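Local coordinates for protein EF0056 (Enterococcus faecalis, PDB 6ORI) that is an enterococcal surface protein with immunoglobulin-like domains, of unknown function but possibly linked to biofilm formation, at residues R98-I103 and W114-R120; A66-L72 and I169-Q175; N266-D270 and D304-E308. All coordinates share one frame; numbering follows the deposited sequence. Where two conformers were deposited one is given.

Contact 1 (R98-I103 and W114-R120)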
loop_
_atom_site.group_PDB
_atom_site.type_symbol
_atom_site.label_atom_id
_atom_site.label_comp_id
_atom_site.label_asym_id
_atom_site.label_seq_id
_atom_site.Cartn_x
_atom_site.Cartn_y
_atom_site.Cartn_z
ATOM N N ARG A 98 -6.425 -22.509 -3.545
ATOM C CA ARG A 98 -4.982 -22.512 -3.767
ATOM C C ARG A 98 -4.210 -22.440 -2.466
ATOM O O ARG A 98 -4.673 -21.877 -1.481
ATOM C CB ARG A 98 -4.543 -21.330 -4.619
ATOM C CG ARG A 98 -5.321 -21.134 -5.891
ATOM C CD ARG A 98 -5.330 -22.330 -6.795
ATOM N NE ARG A 98 -5.824 -21.915 -8.110
ATOM C CZ ARG A 98 -6.397 -22.700 -9.013
ATOM N NH1 ARG A 98 -6.573 -23.990 -8.771
ATOM N NH2 ARG A 98 -6.785 -22.191 -10.173
ATOM N N THR A 99 -3.004 -23.017 -2.492
ATOM C CA THR A 99 -2.058 -22.934 -1.392
ATOM C C THR A 99 -0.935 -21.999 -1.771
ATOM O O THR A 99 -0.427 -22.045 -2.889
ATOM C CB THR A 99 -1.521 -24.330 -1.059
ATOM O OG1 THR A 99 -2.604 -25.110 -0.537
ATOM C CG2 THR A 99 -0.436 -24.270 0.012
ATOM N N PHE A 100 -0.578 -21.104 -0.867
ATOM C CA PHE A 100 0.623 -20.284 -1.020
ATOM C C PHE A 100 1.792 -21.169 -0.556
ATOM O O PHE A 100 1.780 -21.634 0.578
ATOM C CB PHE A 100 0.525 -19.060 -0.114
ATOM C CG PHE A 100 0.068 -17.799 -0.763
ATOM C CD1 PHE A 100 0.993 -16.969 -1.351
ATOM C CD2 PHE A 100 -1.258 -17.379 -0.721
ATOM C CE1 PHE A 100 0.630 -15.752 -1.921
ATOM C CE2 PHE A 100 -1.616 -16.146 -1.297
ATOM C CZ PHE A 100 -0.670 -15.361 -1.893
ATOM N N VAL A 101 2.771 -21.424 -1.401
ATOM C CA VAL A 101 3.874 -22.337 -1.095
ATOM C C VAL A 101 5.019 -21.574 -0.487
ATOM O O VAL A 101 5.439 -20.548 -1.027
ATOM C CB VAL A 101 4.338 -23.041 -2.395
ATOM C CG1 VAL A 101 5.615 -23.845 -2.185
ATOM C CG2 VAL A 101 3.231 -23.916 -2.933
ATOM N N ARG A 102 5.555 -22.064 0.618
ATOM C CA ARG A 102 6.638 -21.381 1.282
ATOM C C ARG A 102 7.958 -21.605 0.545
ATOM O O ARG A 102 8.269 -22.721 0.119
ATOM C CB ARG A 102 6.735 -21.836 2.730
ATOM C CG ARG A 102 7.575 -20.919 3.573
ATOM C CD ARG A 102 7.346 -21.198 5.049
ATOM N NE ARG A 102 8.060 -20.247 5.879
ATOM C CZ ARG A 102 7.860 -20.077 7.180
ATOM N NH1 ARG A 102 6.940 -20.783 7.825
ATOM N NH2 ARG A 102 8.592 -19.188 7.827
ATOM N N ILE A 103 8.734 -20.565 0.380
ATOM C CA ILE A 103 10.050 -20.665 -0.217
ATOM C C ILE A 103 11.081 -20.952 0.882
ATOM O O ILE A 103 11.050 -20.345 1.953
ATOM C CB ILE A 103 10.393 -19.350 -0.974
ATOM C CG1 ILE A 103 9.410 -19.153 -2.135
ATOM C CG2 ILE A 103 11.831 -19.389 -1.478
ATOM C CD1 ILE A 103 9.500 -17.806 -2.800
ATOM N N TRP A 114 6.300 -16.492 0.580
ATOM C CA TRP A 114 5.417 -17.476 -0.001
ATOM C C TRP A 114 5.093 -17.086 -1.447
ATOM O O TRP A 114 5.178 -15.921 -1.825
ATOM C CB TRP A 114 4.119 -17.542 0.799
ATOM C CG TRP A 114 4.222 -18.240 2.121
ATOM C CD1 TRP A 114 3.790 -19.498 2.394
ATOM C CD2 TRP A 114 4.749 -17.729 3.358
ATOM N NE1 TRP A 114 4.002 -19.802 3.717
ATOM C CE2 TRP A 114 4.600 -18.740 4.323
ATOM C CE3 TRP A 114 5.314 -16.512 3.750
ATOM C CZ2 TRP A 114 5.013 -18.588 5.638
ATOM C CZ3 TRP A 114 5.724 -16.372 5.075
ATOM C CH2 TRP A 114 5.565 -17.405 5.989
ATOM N N LYS A 115 4.664 -18.058 -2.242
ATOM C CA LYS A 115 4.418 -17.853 -3.675
ATOM C C LYS A 115 3.155 -18.548 -4.159
ATOM O O LYS A 115 2.804 -19.646 -3.688
ATOM C CB LYS A 115 5.606 -18.340 -4.517
ATOM C CG LYS A 115 5.908 -19.816 -4.374
ATOM C CD LYS A 115 7.117 -20.241 -5.215
ATOM C CE LYS A 115 7.370 -21.711 -4.988
ATOM N NZ LYS A 115 8.383 -22.270 -5.914
ATOM N N VAL A 116 2.454 -17.911 -5.090
ATOM C CA VAL A 116 1.319 -18.509 -5.808
ATOM C C VAL A 116 1.293 -17.907 -7.193
ATOM O O VAL A 116 1.690 -16.765 -7.366
ATOM C CB VAL A 116 -0.006 -18.285 -5.035
ATOM C CG1 VAL A 116 -0.485 -16.842 -5.077
ATOM C CG2 VAL A 116 -1.087 -19.210 -5.547
ATOM N N ASN A 117 0.876 -18.652 -8.197
ATOM C CA ASN A 117 0.843 -18.095 -9.526
ATOM C C ASN A 117 -0.220 -17.014 -9.628
ATOM O O ASN A 117 -1.284 -17.097 -9.034
ATOM C CB ASN A 117 0.616 -19.192 -10.562
ATOM C CG ASN A 117 1.826 -20.065 -10.745
ATOM O OD1 ASN A 117 2.907 -19.748 -10.264
ATOM N ND2 ASN A 117 1.665 -21.137 -11.503
ATOM N N TYR A 118 0.067 -15.992 -10.411
ATOM C CA TYR A 118 -0.909 -14.943 -10.664
ATOM C C TYR A 118 -2.102 -15.433 -11.495
ATOM O O TYR A 118 -3.239 -15.079 -11.202
ATOM C CB TYR A 118 -0.202 -13.760 -11.365
ATOM C CG TYR A 118 -1.088 -12.556 -11.633
ATOM C CD1 TYR A 118 -1.958 -12.536 -12.707
ATOM C CD2 TYR A 118 -1.050 -11.434 -10.809
ATOM C CE1 TYR A 118 -2.775 -11.430 -12.955
ATOM C CE2 TYR A 118 -1.858 -10.331 -11.055
ATOM C CZ TYR A 118 -2.708 -10.343 -12.131
ATOM O OH TYR A 118 -3.512 -9.250 -12.374
ATOM N N ILE A 119 -1.832 -16.236 -12.527
ATOM C CA ILE A 119 -2.830 -16.544 -13.540
ATOM C C ILE A 119 -3.633 -17.769 -13.153
ATOM O O ILE A 119 -3.066 -18.847 -12.877
ATOM C CB ILE A 119 -2.170 -16.752 -14.915
ATOM C CG1 ILE A 119 -1.461 -15.470 -15.369
ATOM C CG2 ILE A 119 -3.183 -17.237 -15.940
ATOM C CD1 ILE A 119 -2.392 -14.367 -15.874
ATOM N N ARG A 120 -4.951 -17.595 -13.163
ATOM C CA ARG A 120 -5.861 -18.598 -12.657
ATOM C C ARG A 120 -5.735 -19.946 -13.367
ATOM O O ARG A 120 -5.794 -20.989 -12.717
ATOM C CB ARG A 120 -7.294 -18.084 -12.733
ATOM C CG ARG A 120 -8.267 -18.999 -11.982
ATOM C CD ARG A 120 -9.656 -18.433 -11.942
ATOM N NE ARG A 120 -10.202 -18.278 -13.282
ATOM C CZ ARG A 120 -11.332 -17.652 -13.563
ATOM N NH1 ARG A 120 -12.027 -17.065 -12.613
ATOM N NH2 ARG A 120 -11.737 -17.562 -14.817
#
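The carbonyl oxygen of Val101 takes the backbone N-H of Lys115, with 2.9 Å between Val101 O and Lys115 N. In return Val101 N gives a straighter bond to Lys115 O, 163° at the hydrogen. The two bonds close one hydrogen-bonded pair of an antiparallel ladder, in a beta sheet consistent with an immunoglobulin-like domain. The ladder is short. Next to it, Arg102 and Trp114 form a non-hydrogen-bonded pair. Trp114 CA makes a CA-H...O contact with the same oxygen, 3.2 Å from Trp114 CA to Val101 O.

Trp114 and Arg102 lie side by side and point the same way. Arg102 has CG anti to the backbone N (chi1 -164°) and an extended chain, which carries it from over the five-membered ring out along the CZ2 side of the indole. Its CB makes a CH-pi contact with the five-membered ring. Farther out the guanidinium sits over the CZ2-CH2 rim of the indole, with Arg102 NE 3.5 Å from Trp114 CZ2. The two planes are 35° apart, so this is not a flat stack. Arg102 NE is also hydrogen-bonded to Thr111 O, which would steady the chain beside the indole.

Phe100 lies beside the same strand and packs on Val116. The methyl CG1 of Val116 sits over one face of the phenyl ring, a CH-pi contact of 3.8 Å to the ring centroid. Phe100 CD1 also meets Trp114 CB. Lys115 and Val101 point the same way on the face opposite Trp114, and Lys115 CE touches Val101 CG1. Strand 82-87 flanks strand 98-104 on its other side. At the far end, Arg98 NE bonds to Gly124 O, while Arg98 NH2 lies 3.0 Å from Arg120 O.

Contact 2 (A66-L72 and I169-Q175)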
loop_
_atom_site.group_PDB
_atom_site.type_symbol
_atom_site.label_atom_id
_atom_site.label_comp_id
_atom_site.label_asym_id
_atom_site.label_seq_id
_atom_site.Cartn_x
_atom_site.Cartn_y
_atom_site.Cartn_z
ATOM N N ALA A 66 2.360 -19.421 -16.534
ATOM C CA ALA A 66 2.957 -19.500 -15.215
ATOM C C ALA A 66 4.137 -18.557 -15.040
ATOM O O ALA A 66 4.785 -18.594 -14.009
ATOM C CB ALA A 66 3.409 -20.923 -14.959
ATOM N N ASN A 67 4.421 -17.698 -16.015
ATOM C CA ASN A 67 5.524 -16.762 -15.863
ATOM C C ASN A 67 5.406 -15.850 -14.642
ATOM O O ASN A 67 6.403 -15.460 -14.043
ATOM C CB ASN A 67 5.655 -15.887 -17.102
ATOM C CG ASN A 67 6.862 -14.993 -17.035
ATOM O OD1 ASN A 67 8.000 -15.474 -16.995
ATOM N ND2 ASN A 67 6.642 -13.691 -16.950
ATOM N N TRP A 68 4.169 -15.483 -14.351
ATOM C CA TRP A 68 3.836 -14.441 -13.395
ATOM C C TRP A 68 3.551 -15.071 -12.050
ATOM O O TRP A 68 2.619 -15.859 -11.903
ATOM C CB TRP A 68 2.621 -13.695 -13.903
ATOM C CG TRP A 68 2.751 -13.254 -15.325
ATOM C CD1 TRP A 68 2.054 -13.743 -16.377
ATOM C CD2 TRP A 68 3.643 -12.260 -15.854
ATOM N NE1 TRP A 68 2.448 -13.117 -17.541
ATOM C CE2 TRP A 68 3.419 -12.201 -17.242
ATOM C CE3 TRP A 68 4.607 -11.422 -15.298
ATOM C CZ2 TRP A 68 4.121 -11.347 -18.076
ATOM C CZ3 TRP A 68 5.290 -10.555 -16.125
ATOM C CH2 TRP A 68 5.045 -10.527 -17.502
ATOM N N GLU A 69 4.369 -14.708 -11.069
ATOM C CA GLU A 69 4.275 -15.303 -9.731
ATOM C C GLU A 69 4.110 -14.235 -8.665
ATOM O O GLU A 69 4.914 -13.310 -8.559
ATOM C CB GLU A 69 5.517 -16.121 -9.440
ATOM C CG GLU A 69 5.494 -16.833 -8.108
ATOM C CD GLU A 69 6.658 -17.771 -7.994
ATOM O OE1 GLU A 69 7.742 -17.305 -7.574
ATOM O OE2 GLU A 69 6.494 -18.943 -8.392
ATOM N N ILE A 70 3.068 -14.380 -7.866
ATOM C CA ILE A 70 2.822 -13.487 -6.754
ATOM C C ILE A 70 3.639 -13.979 -5.582
ATOM O O ILE A 70 3.644 -15.191 -5.285
ATOM C CB ILE A 70 1.331 -13.504 -6.371
ATOM C CG1 ILE A 70 0.460 -12.935 -7.505
ATOM C CG2 ILE A 70 1.085 -12.714 -5.062
ATOM C CD1 ILE A 70 -1.023 -13.157 -7.299
ATOM N N ARG A 71 4.366 -13.073 -4.951
ATOM C CA ARG A 71 5.099 -13.373 -3.749
ATOM C C ARG A 71 4.565 -12.557 -2.599
ATOM O O ARG A 71 4.217 -11.380 -2.755
ATOM C CB ARG A 71 6.595 -13.170 -3.943
ATOM C CG ARG A 71 7.142 -14.291 -4.839
ATOM C CD ARG A 71 8.622 -14.356 -4.922
ATOM N NE ARG A 71 9.015 -15.419 -5.836
ATOM C CZ ARG A 71 10.263 -15.646 -6.201
ATOM N NH1 ARG A 71 11.249 -14.880 -5.759
ATOM N NH2 ARG A 71 10.514 -16.626 -7.043
ATOM N N LEU A 72 4.448 -13.201 -1.440
ATOM C CA LEU A 72 3.938 -12.578 -0.224
ATOM C C LEU A 72 5.003 -12.774 0.848
ATOM O O LEU A 72 5.314 -13.908 1.237
ATOM C CB LEU A 72 2.637 -13.222 0.204
ATOM C CG LEU A 72 2.065 -12.727 1.522
ATOM C CD1 LEU A 72 1.633 -11.270 1.454
ATOM C CD2 LEU A 72 0.905 -13.623 1.932
ATOM N N ILE A 169 3.531 -7.612 -0.680
ATOM C CA ILE A 169 3.076 -8.428 -1.787
ATOM C C ILE A 169 3.624 -7.846 -3.089
ATOM O O ILE A 169 3.710 -6.623 -3.253
ATOM C CB ILE A 169 1.542 -8.572 -1.782
ATOM C CG1 ILE A 169 1.108 -9.700 -2.725
ATOM C CG2 ILE A 169 0.864 -7.244 -2.114
ATOM C CD1 ILE A 169 -0.355 -10.068 -2.614
ATOM N N TYR A 170 4.076 -8.708 -3.986
ATOM C CA TYR A 170 4.707 -8.241 -5.207
ATOM C C TYR A 170 4.632 -9.299 -6.282
ATOM O O TYR A 170 4.289 -10.441 -6.017
ATOM C CB TYR A 170 6.156 -7.796 -4.954
ATOM C CG TYR A 170 7.096 -8.814 -4.338
ATOM C CD1 TYR A 170 7.023 -9.130 -2.978
ATOM C CD2 TYR A 170 8.109 -9.399 -5.083
ATOM C CE1 TYR A 170 7.911 -10.039 -2.406
ATOM C CE2 TYR A 170 8.993 -10.306 -4.511
ATOM C CZ TYR A 170 8.881 -10.600 -3.168
ATOM O OH TYR A 170 9.745 -11.472 -2.549
ATOM N N LEU A 171 4.912 -8.896 -7.513
ATOM C CA LEU A 171 4.845 -9.775 -8.664
ATOM C C LEU A 171 6.218 -9.949 -9.275
ATOM O O LEU A 171 6.909 -8.950 -9.502
ATOM C CB LEU A 171 3.901 -9.153 -9.676
ATOM C CG LEU A 171 3.623 -9.959 -10.928
ATOM C CD1 LEU A 171 2.861 -11.213 -10.571
ATOM C CD2 LEU A 171 2.843 -9.108 -11.928
ATOM N N VAL A 172 6.609 -11.192 -9.540
ATOM C CA VAL A 172 7.877 -11.446 -10.232
ATOM C C VAL A 172 7.614 -12.159 -11.536
ATOM O O VAL A 172 6.542 -12.717 -11.753
ATOM C CB VAL A 172 8.883 -12.258 -9.387
ATOM C CG1 VAL A 172 9.180 -11.551 -8.049
ATOM C CG2 VAL A 172 8.363 -13.650 -9.161
ATOM N N SER A 173 8.620 -12.119 -12.401
ATOM C CA SER A 173 8.547 -12.687 -13.721
ATOM C C SER A 173 9.687 -13.687 -13.910
ATOM O O SER A 173 10.857 -13.322 -13.849
ATOM C CB SER A 173 8.673 -11.551 -14.726
ATOM O OG SER A 173 8.854 -12.087 -16.033
ATOM N N HIS A 174 9.344 -14.947 -14.118
ATOM C CA HIS A 174 10.358 -15.998 -14.227
ATOM C C HIS A 174 11.287 -15.786 -15.444
ATOM O O HIS A 174 12.494 -16.049 -15.348
ATOM C CB HIS A 174 9.707 -17.392 -14.260
ATOM C CG HIS A 174 8.997 -17.782 -12.999
ATOM N ND1 HIS A 174 9.504 -17.556 -11.741
ATOM C CD2 HIS A 174 7.815 -18.415 -12.819
ATOM C CE1 HIS A 174 8.656 -18.015 -10.834
ATOM N NE2 HIS A 174 7.626 -18.548 -11.466
ATOM N N GLN A 175 10.743 -15.280 -16.548
ATOM C CA GLN A 175 11.522 -15.067 -17.776
ATOM C C GLN A 175 12.519 -13.921 -17.606
ATOM O O GLN A 175 13.440 -13.759 -18.411
ATOM C CB GLN A 175 10.590 -14.793 -18.971
ATOM C CG GLN A 175 9.790 -13.491 -18.869
ATOM C CD GLN A 175 8.649 -13.376 -19.855
ATOM O OE1 GLN A 175 8.207 -14.361 -20.429
ATOM N NE2 GLN A 175 8.149 -12.153 -20.039
HETATM O O HOH W 1 5.178 -19.845 -11.682
#
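Asn67 grips the other segment with both ends of its amide. Its OD1 accepts the backbone N-H of Gln175 in the carbonyl plane, 2.8 Å from Asn67 OD1 to Gln175 N. Its ND2 donates to the hydroxyl of Ser173, with 2.9 Å from Asn67 ND2 to Ser173 OG. The backbone oxygen of Asn67 takes His174 N in a nearly straight bond, 169° at the hydrogen. These bonds hold the start of the 3-10 turn after strand 166-173.

Beyond them a regular antiparallel ladder runs through the hydrogen-bonded pairs Glu69-Val172 and Arg71-Tyr170. Tyr170 CG stands between the backbone N and the carbonyl carbon (chi1 57°), which brings the ring back across the ladder. Arg71 CB then lies over one ring face, 3.7 Å from the Tyr170 centroid.

A salt bridge within the strand joins Arg71 to Glu69, with Arg71 NE and NH2 both donating to Glu69 OE1, each at 2.9 Å from it. Val172 CG2 lies over one face of the guanidinium, toward its rim. The other carboxylate oxygen, Glu69 OE2, has a weak bond from His174 NE2. A water joins that same nitrogen to Ala66 O.

Glu21 forms a salt bridge with Arg71 NH1 and a hydrogen bond with Tyr170 OH, Asp178 meets Arg71 NH2 and His174 ND1, and Asp176 bonds to Ser173 OG.

On the opposite sheet face, Trp68, Ile70, Leu72, Ile169 and Leu171 pack against strand 31-38 as part of the domain core. Strand 113-117 borders strand 68-74, and strands 179-181 and 184-189 border strand 166-173.

Contact 3 (N266-D270 and D304-E308)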
loop_
_atom_site.group_PDB
_atom_site.type_symbol
_atom_site.label_atom_id
_atom_site.label_comp_id
_atom_site.label_asym_id
_atom_site.label_seq_id
_atom_site.Cartn_x
_atom_site.Cartn_y
_atom_site.Cartn_z
ATOM N N ASN A 266 -6.871 13.830 1.718
ATOM C CA ASN A 266 -6.402 13.942 3.103
ATOM C C ASN A 266 -5.141 13.155 3.328
ATOM O O ASN A 266 -4.967 12.075 2.756
ATOM C CB ASN A 266 -7.435 13.405 4.125
ATOM C CG ASN A 266 -8.715 14.156 4.114
ATOM O OD1 ASN A 266 -8.906 15.056 4.939
ATOM N ND2 ASN A 266 -9.595 13.826 3.192
ATOM N N TYR A 267 -4.281 13.673 4.194
ATOM C CA TYR A 267 -3.003 13.044 4.488
ATOM C C TYR A 267 -2.663 13.358 5.927
ATOM O O TYR A 267 -3.010 14.414 6.451
ATOM C CB TYR A 267 -1.918 13.520 3.495
ATOM C CG TYR A 267 -1.995 15.014 3.245
ATOM C CD1 TYR A 267 -2.836 15.541 2.298
ATOM C CD2 TYR A 267 -1.251 15.897 4.003
ATOM C CE1 TYR A 267 -2.956 16.927 2.106
ATOM C CE2 TYR A 267 -1.355 17.260 3.823
ATOM C CZ TYR A 267 -2.211 17.774 2.880
ATOM O OH TYR A 267 -2.334 19.142 2.721
ATOM N N LYS A 268 -1.990 12.418 6.558
ATOM C CA LYS A 268 -1.567 12.544 7.941
ATOM C C LYS A 268 -0.178 11.990 8.069
ATOM O O LYS A 268 0.115 10.883 7.596
ATOM C CB LYS A 268 -2.506 11.787 8.883
ATOM C CG LYS A 268 -2.185 11.999 10.370
ATOM C CD LYS A 268 -3.162 11.221 11.255
ATOM C CE LYS A 268 -3.016 11.606 12.725
ATOM N NZ LYS A 268 -1.644 11.347 13.231
ATOM N N ILE A 269 0.723 12.755 8.667
ATOM C CA ILE A 269 2.081 12.270 8.871
ATOM C C ILE A 269 2.405 12.220 10.348
ATOM O O ILE A 269 1.928 13.033 11.143
ATOM C CB ILE A 269 3.136 13.097 8.108
ATOM C CG1 ILE A 269 3.411 14.447 8.789
ATOM C CG2 ILE A 269 2.704 13.284 6.649
ATOM C CD1 ILE A 269 4.668 15.132 8.296
ATOM N N ASP A 270 3.242 11.252 10.680
ATOM C CA ASP A 270 3.633 10.972 12.042
ATOM C C ASP A 270 4.028 12.267 12.752
ATOM O O ASP A 270 4.797 13.057 12.230
ATOM C CB ASP A 270 4.832 10.009 12.005
ATOM C CG ASP A 270 5.132 9.394 13.349
ATOM O OD1 ASP A 270 5.552 10.115 14.278
ATOM O OD2 ASP A 270 4.951 8.172 13.457
ATOM N N ASP A 304 0.939 22.994 -3.903
ATOM C CA ASP A 304 1.631 23.124 -2.628
ATOM C C ASP A 304 0.618 22.827 -1.541
ATOM O O ASP A 304 -0.480 23.380 -1.571
ATOM C CB ASP A 304 2.124 24.558 -2.450
ATOM C CG ASP A 304 3.192 24.936 -3.443
ATOM O OD1 ASP A 304 4.194 24.192 -3.566
ATOM O OD2 ASP A 304 3.024 25.987 -4.098
ATOM N N LEU A 305 0.980 21.978 -0.591
ATOM C CA LEU A 305 0.105 21.557 0.506
ATOM C C LEU A 305 0.572 22.068 1.848
ATOM O O LEU A 305 1.765 22.376 2.038
ATOM C CB LEU A 305 0.072 20.033 0.570
ATOM C CG LEU A 305 -0.465 19.346 -0.682
ATOM C CD1 LEU A 305 -0.429 17.831 -0.466
ATOM C CD2 LEU A 305 -1.866 19.792 -1.059
ATOM N N ALA A 306 -0.347 22.119 2.808
ATOM C CA ALA A 306 -0.020 22.463 4.187
ATOM C C ALA A 306 -0.348 21.320 5.125
ATOM O O ALA A 306 -1.149 20.428 4.805
ATOM C CB ALA A 306 -0.805 23.686 4.601
ATOM N N ILE A 307 0.234 21.345 6.311
ATOM C CA ILE A 307 -0.202 20.479 7.400
ATOM C C ILE A 307 -0.330 21.326 8.639
ATOM O O ILE A 307 0.201 22.430 8.710
ATOM C CB ILE A 307 0.757 19.315 7.704
ATOM C CG1 ILE A 307 2.180 19.825 7.917
ATOM C CG2 ILE A 307 0.629 18.223 6.636
ATOM C CD1 ILE A 307 3.116 18.736 8.405
ATOM N N GLU A 308 -1.060 20.790 9.601
ATOM C CA GLU A 308 -1.314 21.454 10.869
ATOM C C GLU A 308 -0.067 21.311 11.726
ATOM O O GLU A 308 0.382 20.196 12.013
ATOM C CB GLU A 308 -2.495 20.785 11.553
ATOM C CG GLU A 308 -2.794 21.350 12.956
ATOM C CD GLU A 308 -3.029 22.840 12.921
ATOM O OE1 GLU A 308 -4.034 23.252 12.312
ATOM O OE2 GLU A 308 -2.210 23.612 13.472
HETATM O O HOH W 2 -3.141 21.719 2.304
#
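Tyr267 reaches from strand 264-269 to the loop 304-308 and donates its hydroxyl hydrogen to the carbonyl of Ala306. Tyr267 OH is 2.7 Å from Ala306 O, in the carbonyl plane and on a lone pair. The contact bridges two sheets: strand 264-269 belongs to the four-stranded one, and 304-308 follows edge strand 300-304 of the five-stranded one.

The tyrosine has CG between the backbone N and the carbonyl carbon (chi1 43°), which sends the ring across to segment 304-308. Ala306 O and Ile307 CG2 both lie at the ring edge, near its plane; Ile307 CG2 is 3.6 Å from Tyr267 CE2. Leu305 has CG anti to its carbonyl carbon (chi1 -61°), which turns CD1 to the ring, 3.7 Å from Leu305 CD1 to Tyr267 CE1. Ile307 uses its other branch, CG1 to CD1, to meet Ile269. Ile269 has two conformers, so this contact is doubtful.

Leu305 and Ile307 also pack on Ile280 of strand 277-284. A water donates to Tyr267 OH and accepts from Ala306 N. The phenol oxygen is therefore both donor and acceptor, and this pins an irregular loop to the strand through its backbone.

Overall arrangement
From the N terminus, segment 66-72 comes first. It pairs with 169-175 to close the long loop of contact 2. Contact 1 is nested inside that loop, joining 98-103 to 114-120 across a much shorter connection. The two share a sheet: strand 113-117 is bonded to strand 68-74, probably through Val116 O to Ile70 N and Trp114 O to Leu72 N. Strand order at this place is thus 98-104, 113-117, 68-74, 166-173. Contact 3 follows in series, after contact 2 has closed. It ties a four-stranded sheet to the loop after strand 300-304, on the opposite side of the chain's centre, about 35 Å from contact 2 between centres.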